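Local coordinates for cyclase (Uncultured organism, PDB 5IBZ), which is a cyclase-family protein that may have the arylformamidase activity generally assigned to its family and binds acetylphosphate in its pocket in this crystal, at residues Y176-A181 against P225-G230; A251-P256 against L265-N270. All blocks are in the same frame, centred on the assembly; numbering follows the deposited sequence.

Interaction 1: residues Y176-A181 against P225-G230; sequences YTITRA and PMTGIG
Thr227 meets Tyr176 through its hydroxyl: OG1 donates to the carbonyl O of Tyr176 at 2.8 Å. The donor approaches that oxygen from the flank, at a C=O...O angle of 129° and tilted from the carbonyl plane. The torsion explains the aim, since OG1 stands opposite the backbone N of Thr227 (chi1 -177°) and lies beside its carbonyl carbon. A second donor reaches the same oxygen almost in line with the C=O bond, Gly228 N to Tyr176 O at 3.1 Å, so two bonds grip one carbonyl. The Tyr176 ring presents an edge to Thr227 OG1, while its phenol OH runs on to Asp182 and Lys168.

Beyond this point the backbones form a two-stranded parallel ladder, 177-178 beside 228-229, a short sheet separate from the nine-stranded one of the domain. Its remaining rungs are Ile178 N to Gly228 O (2.8 Å) and Gly230 N to Ile178 O (2.9 Å).

The side chains of Ile178 and Ile229 leave on one face of the ladder, Thr177 on the other. Ile178 CB comes within 4.2 Å of Ile229 CG2, and its CG1 branch, beside the backbone N (chi1 -60°), carries CD1 over Gly228 to 4.1 Å from Thr227 OG1. On the Thr177 face, CG2 packs 3.6 Å from Gly230 CA, on the side where a side chain of residue 230 would project. Thr179, just after the strand, is the N-cap of helix 180-190, its OG1 bonded to the backbone N of Asp182.

Interaction 2: residues A251-P256 against L265-N270; sequences ALERVP and LPVHGN. With UVW (acetylphosphate), chain F.
The acetylphosphate pocket is backed here by a histidine-carboxylate pair: Glu253, from the loop after strand 244-247, meets His268 in the first turn of helix 266-275. Glu253 CG sits between its backbone N and carbonyl carbon (chi1 75°) and the chain is extended beyond it, which sends the carboxylate to the helix start. His268 ND1 donates to Glu253 OE2, nearly straight at 169°; the modelled 2.5 Å is very short and its exact length doubtful. Carboxylate and imidazole planes are 14° apart, and Glu253 CD lies in the ring plane, at its edge. At another point of that edge, NE2 of His268 donates to O2P of the acetylphosphate (2.5 Å); bonds at both nitrogens would hold the ring's rotation.

His268 N reaches Glu253 OE2 from above the carboxylate plane at 2.8 Å, and Val267 N meets Glu253 OE1 on its syn side at 3.2 Å. Three N-H donors, ND1 and two backbone amides, thus hold the buried carboxylate. Val267 CB packs 3.5 Å from Glu253 CD, and Leu265 CD2 lies 3.8 Å from that same CD. His119 and Arg69 also bond the ligand. Because Glu253 bonds His268, it is a second-shell residue: a His-carboxylate hydrogen bond behind a ligand-binding histidine.

Both contacts are buried, and their centres lie 9 Å apart on the same side of the chain's centre. They are joined through the loop 251-256, which lies beside segment 225-230: Met226 N sits 2.9 Å from Val255 O, and Ile229 O 2.9 Å from Arg254 N, both probable hydrogen bonds. Ile229 also touches Val267, so the short parallel sheet of interaction 1 borders the helix start of interaction 2. Their chemistry differs with place. Interaction 1 is mostly backbone pairing with one hydroxyl bond and apolar packing, whereas interaction 2 centres on one carboxylate, with a histidine that reaches the ligand.

Interaction 1: residues Y176-A181 against P225-G230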
# COMPACT_ATOMS: atom_id res chain seq x y z
N TYR B 176 -5.13 -33.34 11.07
CA TYR B 176 -6.27 -34.24 11.05
C TYR B 176 -7.21 -33.95 9.87
O TYR B 176 -7.58 -32.80 9.63
CB TYR B 176 -7.05 -34.15 12.36
CG TYR B 176 -8.26 -35.06 12.33
CD1 TYR B 176 -8.12 -36.44 12.40
CD2 TYR B 176 -9.54 -34.54 12.21
CE1 TYR B 176 -9.21 -37.28 12.35
CE2 TYR B 176 -10.64 -35.37 12.17
CZ TYR B 176 -10.47 -36.74 12.25
OH TYR B 176 -11.55 -37.60 12.19
N THR B 177 -7.59 -35.00 9.14
CA THR B 177 -8.55 -34.85 8.05
C THR B 177 -9.99 -35.03 8.56
O THR B 177 -10.37 -36.10 9.00
CB THR B 177 -8.27 -35.85 6.90
OG1 THR B 177 -6.98 -35.59 6.34
CG2 THR B 177 -9.32 -35.71 5.80
N ILE B 178 -10.76 -33.95 8.49
CA ILE B 178 -12.15 -33.96 8.90
C ILE B 178 -13.01 -34.54 7.78
O ILE B 178 -13.00 -34.06 6.65
CB ILE B 178 -12.63 -32.54 9.26
CG1 ILE B 178 -11.78 -31.99 10.41
CG2 ILE B 178 -14.11 -32.55 9.64
CD1 ILE B 178 -11.94 -30.50 10.62
N THR B 179 -13.75 -35.58 8.12
CA THR B 179 -14.51 -36.37 7.16
C THR B 179 -15.99 -36.08 7.17
O THR B 179 -16.52 -35.43 8.07
CB THR B 179 -14.35 -37.86 7.48
OG1 THR B 179 -14.95 -38.10 8.77
CG2 THR B 179 -12.88 -38.27 7.49
N ARG B 180 -16.68 -36.62 6.17
CA ARG B 180 -18.14 -36.62 6.14
C ARG B 180 -18.72 -37.18 7.44
O ARG B 180 -19.65 -36.61 8.03
CB ARG B 180 -18.65 -37.46 4.96
CG ARG B 180 -20.19 -37.55 4.87
CD ARG B 180 -20.63 -38.63 3.88
NE ARG B 180 -22.09 -38.69 3.80
CZ ARG B 180 -22.82 -38.19 2.81
NH1 ARG B 180 -22.25 -37.64 1.74
NH2 ARG B 180 -24.14 -38.27 2.87
N ALA B 181 -18.19 -38.31 7.90
CA ALA B 181 -18.71 -38.95 9.09
C ALA B 181 -18.52 -38.05 10.32
O ALA B 181 -19.37 -38.01 11.19
CB ALA B 181 -18.02 -40.28 9.30
N PRO B 225 1.81 -30.01 8.35
CA PRO B 225 0.42 -30.28 7.97
C PRO B 225 -0.58 -29.51 8.81
O PRO B 225 -0.30 -29.22 9.97
CB PRO B 225 0.25 -31.78 8.22
CG PRO B 225 1.60 -32.32 8.24
CD PRO B 225 2.50 -31.24 8.77
N MSE B 226 -1.73 -29.19 8.22
CA MSE B 226 -2.77 -28.42 8.90
C MSE B 226 -4.12 -29.11 8.78
O MSE B 226 -4.52 -29.50 7.69
CB MSE B 226 -2.83 -27.01 8.33
CG MSE B 226 -1.60 -26.19 8.67
SE MSE B 226 -1.68 -24.40 7.90
CE MSE B 226 -1.44 -24.93 6.08
N THR B 227 -4.81 -29.26 9.91
CA THR B 227 -6.13 -29.90 9.93
C THR B 227 -7.14 -29.18 9.04
O THR B 227 -7.14 -27.96 8.92
CB THR B 227 -6.68 -29.98 11.38
OG1 THR B 227 -7.93 -30.69 11.38
CG2 THR B 227 -6.89 -28.61 11.98
N GLY B 228 -8.02 -29.94 8.40
CA GLY B 228 -9.11 -29.34 7.63
C GLY B 228 -9.96 -30.43 7.00
O GLY B 228 -9.74 -31.62 7.26
N ILE B 229 -10.93 -30.02 6.19
CA ILE B 229 -11.82 -31.00 5.58
C ILE B 229 -11.16 -31.76 4.44
O ILE B 229 -10.26 -31.27 3.75
CB ILE B 229 -13.15 -30.35 5.08
CG1 ILE B 229 -12.91 -29.26 4.02
CG2 ILE B 229 -13.92 -29.83 6.29
CD1 ILE B 229 -14.20 -28.74 3.37
N GLY B 230 -11.59 -33.02 4.29
CA GLY B 230 -11.07 -33.89 3.25
C GLY B 230 -12.00 -34.06 2.07
O GLY B 230 -13.09 -33.50 2.02

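Interaction 2: residues A251-P256 against L265-N270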
# COMPACT_ATOMS: atom_id res chain seq x y z
N ALA B 251 -6.66 -22.76 5.28
CA ALA B 251 -6.89 -23.27 3.93
C ALA B 251 -8.21 -24.04 3.72
O ALA B 251 -8.42 -24.58 2.64
CB ALA B 251 -5.75 -24.18 3.55
N LEU B 252 -9.04 -24.11 4.76
CA LEU B 252 -10.28 -24.91 4.80
C LEU B 252 -10.05 -26.41 4.67
O LEU B 252 -10.34 -27.17 5.60
CB LEU B 252 -11.29 -24.47 3.73
CG LEU B 252 -12.59 -25.31 3.78
CD1 LEU B 252 -13.23 -25.29 5.16
CD2 LEU B 252 -13.58 -24.83 2.72
N GLU B 253 -9.52 -26.86 3.54
CA GLU B 253 -9.21 -28.27 3.43
C GLU B 253 -7.91 -28.61 4.13
O GLU B 253 -7.08 -27.74 4.40
CB GLU B 253 -9.17 -28.71 1.96
CG GLU B 253 -7.98 -28.30 1.17
CD GLU B 253 -8.10 -28.78 -0.30
OE1 GLU B 253 -8.01 -30.00 -0.58
OE2 GLU B 253 -8.33 -27.90 -1.14
N ARG B 254 -7.77 -29.88 4.46
CA ARG B 254 -6.55 -30.39 5.07
C ARG B 254 -5.37 -30.16 4.13
O ARG B 254 -5.47 -30.41 2.92
CB ARG B 254 -6.70 -31.88 5.40
CG ARG B 254 -5.60 -32.45 6.27
CD ARG B 254 -4.57 -33.23 5.49
NE ARG B 254 -3.59 -33.83 6.39
CZ ARG B 254 -2.45 -34.39 5.99
NH1 ARG B 254 -1.61 -34.91 6.87
NH2 ARG B 254 -2.16 -34.43 4.70
N VAL B 255 -4.27 -29.66 4.68
CA VAL B 255 -3.07 -29.35 3.91
C VAL B 255 -1.94 -30.27 4.36
O VAL B 255 -1.68 -30.37 5.56
CB VAL B 255 -2.62 -27.89 4.11
CG1 VAL B 255 -1.31 -27.62 3.37
CG2 VAL B 255 -3.71 -26.94 3.66
N PRO B 256 -1.26 -30.92 3.40
CA PRO B 256 -0.19 -31.87 3.74
C PRO B 256 1.11 -31.20 4.07
O PRO B 256 1.23 -29.98 3.92
CB PRO B 256 -0.05 -32.68 2.45
CG PRO B 256 -0.37 -31.71 1.40
CD PRO B 256 -1.51 -30.90 1.95
N LEU B 265 -4.75 -30.11 -3.60
CA LEU B 265 -5.88 -29.30 -3.10
C LEU B 265 -7.18 -29.51 -3.87
O LEU B 265 -7.81 -28.53 -4.33
CB LEU B 265 -5.52 -27.83 -3.13
CG LEU B 265 -4.35 -27.37 -2.28
CD1 LEU B 265 -4.22 -25.85 -2.39
CD2 LEU B 265 -4.51 -27.79 -0.83
N PRO B 266 -7.61 -30.77 -3.96
CA PRO B 266 -8.80 -31.10 -4.73
C PRO B 266 -10.06 -30.43 -4.19
O PRO B 266 -10.95 -30.12 -4.99
CB PRO B 266 -8.88 -32.62 -4.60
CG PRO B 266 -8.11 -32.95 -3.35
CD PRO B 266 -7.01 -31.96 -3.33
N VAL B 267 -10.16 -30.20 -2.88
CA VAL B 267 -11.40 -29.62 -2.33
C VAL B 267 -11.59 -28.19 -2.83
O VAL B 267 -12.71 -27.79 -3.16
CB VAL B 267 -11.41 -29.66 -0.78
CG1 VAL B 267 -12.66 -28.99 -0.23
CG2 VAL B 267 -11.32 -31.12 -0.30
N HIS B 268 -10.52 -27.39 -2.88
CA HIS B 268 -10.61 -26.05 -3.44
C HIS B 268 -11.20 -26.08 -4.85
O HIS B 268 -12.11 -25.32 -5.18
CB HIS B 268 -9.23 -25.41 -3.53
CG HIS B 268 -8.81 -24.73 -2.27
ND1 HIS B 268 -8.33 -25.43 -1.19
CD2 HIS B 268 -8.80 -23.43 -1.92
CE1 HIS B 268 -8.04 -24.58 -0.22
NE2 HIS B 268 -8.31 -23.36 -0.64
N GLY B 269 -10.65 -26.96 -5.66
CA GLY B 269 -11.08 -27.08 -7.04
C GLY B 269 -12.52 -27.51 -7.14
O GLY B 269 -13.31 -26.92 -7.90
N ASN B 270 -12.89 -28.55 -6.40
CA ASN B 270 -14.24 -29.07 -6.48
C ASN B 270 -15.25 -28.05 -5.94
O ASN B 270 -16.30 -27.85 -6.53
CB ASN B 270 -14.38 -30.39 -5.71
CG ASN B 270 -13.68 -31.56 -6.38
OD1 ASN B 270 -13.24 -32.49 -5.70
ND2 ASN B 270 -13.60 -31.55 -7.70
C1 UVW F . -3.73 -21.25 -0.11
O1 UVW F . -3.33 -20.17 -0.39
C1M UVW F . -2.76 -22.43 -0.05
O2 UVW F . -5.08 -21.47 0.19
P UVW F . -6.24 -20.32 0.02
O1P UVW F . -6.13 -19.62 -1.31
O2P UVW F . -7.56 -21.06 0.13
O3P UVW F . -6.16 -19.28 1.11